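Local coordinates for particle-associated lyase (Acinetobacter bacteriophage AP22, PDB 4Y9V), which probably depolymerises the capsular polysaccharide of Acinetobacter baumannii by a lyase mechanism, serving as a phage tailspike that binds the saccharide chain, at residues Leu252-Cys257 / Tyr278-Ser283. Residues are numbered along the deposited sequence; the frame is centred on the assembly and turned at random.
Sequences LRLRRC and YGIQIS. With 49S (2-acetamido-2-deoxy-beta-D-mannopyranuronic acid), chain B; SO4 (sulfate ion), chain K.
The guanidinium of Arg-253 receives Gln-281 OE1 at its edge, nearly in its plane, the guanidinium and amide planes standing 66° apart. NE and NH2 both donate to that one oxygen: Arg-253 NE reaches Gln-281 OE1 at 2.9 Å from above the carbonyl plane, whereas NH2 comes almost in line with the C=O. One face of the Arg-256 guanidinium carries Arg-255 NH1, 3.2 Å above the plane and offset toward the rim; Asp-232, salt-bridged to both arginines, lets them lie so close. The bend at chi3 (-65°) swings the Arg-253 head across to its neighbour. An amide suits this place because its oxygen takes the arginine while Gln-281 NE2 donates a hydrogen bond to O3 of the N-acetylmannosaminuronic acid (3.1 Å) and a weak one to its O7. At the rim of the Tyr-278 ring, OH accepts from the sugar's O1 and donates to sulfate O4, 2.7 Å from Tyr-278 OH, the ion probably coming from the crystallisation liquor. Small Ser-283 fits beside the aliphatic part of Arg-253, Ser-283 OG lying 3.5 Å from Arg-253 CD, while Arg-255 on the same face also bridges Asp-307 and Asp-309. On the face carrying Leu-252, Leu-254, Ile-280 and Ile-282, branched apolar residues fill the interior: Leu-254 CD2 meets Ile-280 CG2 at 3.9 Å. Between the faces runs a parallel ladder, including Gln-281 N to Leu-252 O at 2.8 Å. Successive parallel strands with an apolar inside and a polar, saccharide-binding outside are characteristic of the pectin lyase-like right-handed beta-helix.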
loop_
_atom_site.group_PDB
_atom_site.type_symbol
_atom_site.label_atom_id
_atom_site.label_comp_id
_atom_site.label_asym_id
_atom_site.label_seq_id
_atom_site.Cartn_x
_atom_site.Cartn_y
_atom_site.Cartn_z
ATOM N N LEU A 252 -15.460 20.271 10.735
ATOM C CA LEU A 252 -15.950 20.061 9.387
ATOM C C LEU A 252 -16.735 18.774 9.385
ATOM O O LEU A 252 -16.232 17.763 9.912
ATOM C CB LEU A 252 -14.772 19.947 8.423
ATOM C CG LEU A 252 -15.110 19.627 6.958
ATOM C CD1 LEU A 252 -15.902 20.737 6.307
ATOM C CD2 LEU A 252 -13.822 19.357 6.156
ATOM N N ARG A 253 -17.922 18.767 8.776
ATOM C CA ARG A 253 -18.675 17.524 8.616
ATOM C C ARG A 253 -19.034 17.352 7.153
ATOM O O ARG A 253 -19.568 18.271 6.512
ATOM C CB ARG A 253 -19.950 17.527 9.469
ATOM C CG ARG A 253 -20.809 16.295 9.280
ATOM C CD ARG A 253 -22.068 16.300 10.117
ATOM N NE ARG A 253 -21.754 16.261 11.536
ATOM C CZ ARG A 253 -22.333 16.965 12.504
ATOM N NH1 ARG A 253 -23.303 17.816 12.231
ATOM N NH2 ARG A 253 -21.899 16.832 13.758
ATOM N N LEU A 254 -18.740 16.156 6.626
ATOM C CA LEU A 254 -19.208 15.705 5.310
ATOM C C LEU A 254 -20.286 14.655 5.626
ATOM O O LEU A 254 -19.947 13.656 6.263
ATOM C CB LEU A 254 -18.137 15.065 4.455
ATOM C CG LEU A 254 -16.941 15.895 3.999
ATOM C CD1 LEU A 254 -17.347 17.302 3.601
ATOM C CD2 LEU A 254 -15.874 16.015 5.065
ATOM N N ARG A 255 -21.530 14.918 5.220
ATOM C CA ARG A 255 -22.664 14.102 5.624
ATOM C C ARG A 255 -23.402 13.591 4.399
ATOM O O ARG A 255 -23.748 14.362 3.512
ATOM C CB ARG A 255 -23.604 14.930 6.505
ATOM C CG ARG A 255 -24.822 14.175 7.032
ATOM C CD ARG A 255 -25.498 14.972 8.114
ATOM N NE ARG A 255 -26.623 14.307 8.755
ATOM C CZ ARG A 255 -27.899 14.672 8.663
ATOM N NH1 ARG A 255 -28.311 15.536 7.781
ATOM N NH2 ARG A 255 -28.767 14.095 9.485
ATOM N N ARG A 256 -23.664 12.289 4.350
ATOM C CA ARG A 256 -24.444 11.730 3.249
ATOM C C ARG A 256 -23.850 12.158 1.894
ATOM O O ARG A 256 -24.565 12.498 0.964
ATOM C CB ARG A 256 -25.933 12.056 3.352
ATOM C CG ARG A 256 -26.573 11.471 4.627
ATOM C CD ARG A 256 -28.068 11.758 4.749
ATOM N NE ARG A 256 -28.326 13.200 4.754
ATOM C CZ ARG A 256 -29.501 13.723 4.983
ATOM N NH1 ARG A 256 -30.548 12.998 5.311
ATOM N NH2 ARG A 256 -29.640 15.042 4.892
ATOM N N CYS A 257 -22.523 12.086 1.803
ATOM C CA CYS A 257 -21.807 12.408 0.584
ATOM C C CYS A 257 -21.290 11.107 -0.068
ATOM O O CYS A 257 -21.096 10.090 0.594
ATOM C CB CYS A 257 -20.683 13.406 0.811
ATOM S SG CYS A 257 -21.264 15.081 1.218
ATOM N N TYR A 278 -14.860 16.370 17.257
ATOM C CA TYR A 278 -14.257 15.753 16.087
ATOM C C TYR A 278 -13.607 16.835 15.227
ATOM O O TYR A 278 -14.176 17.904 15.020
ATOM C CB TYR A 278 -15.307 15.011 15.269
ATOM C CG TYR A 278 -16.077 13.961 16.039
ATOM C CD1 TYR A 278 -15.553 13.267 17.114
ATOM C CD2 TYR A 278 -17.367 13.620 15.645
ATOM C CE1 TYR A 278 -16.283 12.267 17.766
ATOM C CE2 TYR A 278 -18.078 12.598 16.263
ATOM C CZ TYR A 278 -17.534 11.917 17.320
ATOM O OH TYR A 278 -18.298 10.932 17.887
ATOM N N GLY A 279 -12.408 16.570 14.703
ATOM C CA GLY A 279 -11.825 17.533 13.754
ATOM C C GLY A 279 -12.625 17.559 12.453
ATOM O O GLY A 279 -13.222 18.573 12.094
ATOM N N ILE A 280 -12.623 16.417 11.784
ATOM C CA ILE A 280 -13.511 16.118 10.685
ATOM C C ILE A 280 -14.422 14.974 11.117
ATOM O O ILE A 280 -13.938 13.974 11.636
ATOM C CB ILE A 280 -12.737 15.676 9.410
ATOM C CG1 ILE A 280 -11.778 16.763 8.970
ATOM C CG2 ILE A 280 -13.725 15.323 8.290
ATOM C CD1 ILE A 280 -10.850 16.377 7.854
ATOM N N GLN A 281 -15.728 15.132 10.880
ATOM C CA GLN A 281 -16.658 14.021 10.992
ATOM C C GLN A 281 -17.108 13.621 9.596
ATOM O O GLN A 281 -17.681 14.438 8.864
ATOM C CB GLN A 281 -17.865 14.334 11.878
ATOM C CG GLN A 281 -18.690 13.065 12.158
ATOM C CD GLN A 281 -19.877 13.296 13.070
ATOM O OE1 GLN A 281 -20.333 14.422 13.207
ATOM N NE2 GLN A 281 -20.383 12.219 13.675
ATOM N N ILE A 282 -16.850 12.371 9.254
ATOM C CA ILE A 282 -17.395 11.758 8.026
ATOM C C ILE A 282 -18.640 11.028 8.504
ATOM O O ILE A 282 -18.539 10.046 9.223
ATOM C CB ILE A 282 -16.319 10.856 7.387
ATOM C CG1 ILE A 282 -15.100 11.662 6.971
ATOM C CG2 ILE A 282 -16.941 10.115 6.207
ATOM C CD1 ILE A 282 -13.895 10.822 6.589
ATOM N N SER A 283 -19.806 11.603 8.179
ATOM C CA SER A 283 -21.106 11.150 8.653
ATOM C C SER A 283 -21.851 10.454 7.532
ATOM O O SER A 283 -22.293 11.116 6.587
ATOM C CB SER A 283 -21.925 12.316 9.166
ATOM O OG SER A 283 -21.368 12.840 10.347
HETATM C C8 49S B . -21.936 7.249 14.925
HETATM C C7 49S B . -21.409 8.585 15.405
HETATM O O7 49S B . -20.529 9.198 14.763
HETATM N N2 49S B . -21.941 9.060 16.542
HETATM C C2 49S B . -21.506 10.288 17.175
HETATM C C3 49S B . -22.516 11.426 17.001
HETATM O O3 49S B . -22.739 11.702 15.618
HETATM C C1 49S B . -21.300 10.047 18.659
HETATM O O1 49S B . -20.425 8.984 18.907
HETATM O O5 49S B . -22.542 9.665 19.251
HETATM C C5 49S B . -23.479 10.756 19.221
HETATM C C6 49S B . -24.724 10.328 19.971
HETATM O O6A 49S B . -25.183 9.177 19.766
HETATM O O6B 49S B . -25.235 11.177 20.744
HETATM C C4 49S B . -23.799 11.141 17.775
HETATM O O4 49S B . -24.624 12.301 17.937
HETATM S S SO4 K . -17.156 7.954 20.238
HETATM O O1 SO4 K . -18.371 7.259 19.846
HETATM O O2 SO4 K . -15.991 7.089 19.980
HETATM O O3 SO4 K . -17.273 8.226 21.681
HETATM O O4 SO4 K . -16.927 9.238 19.533
#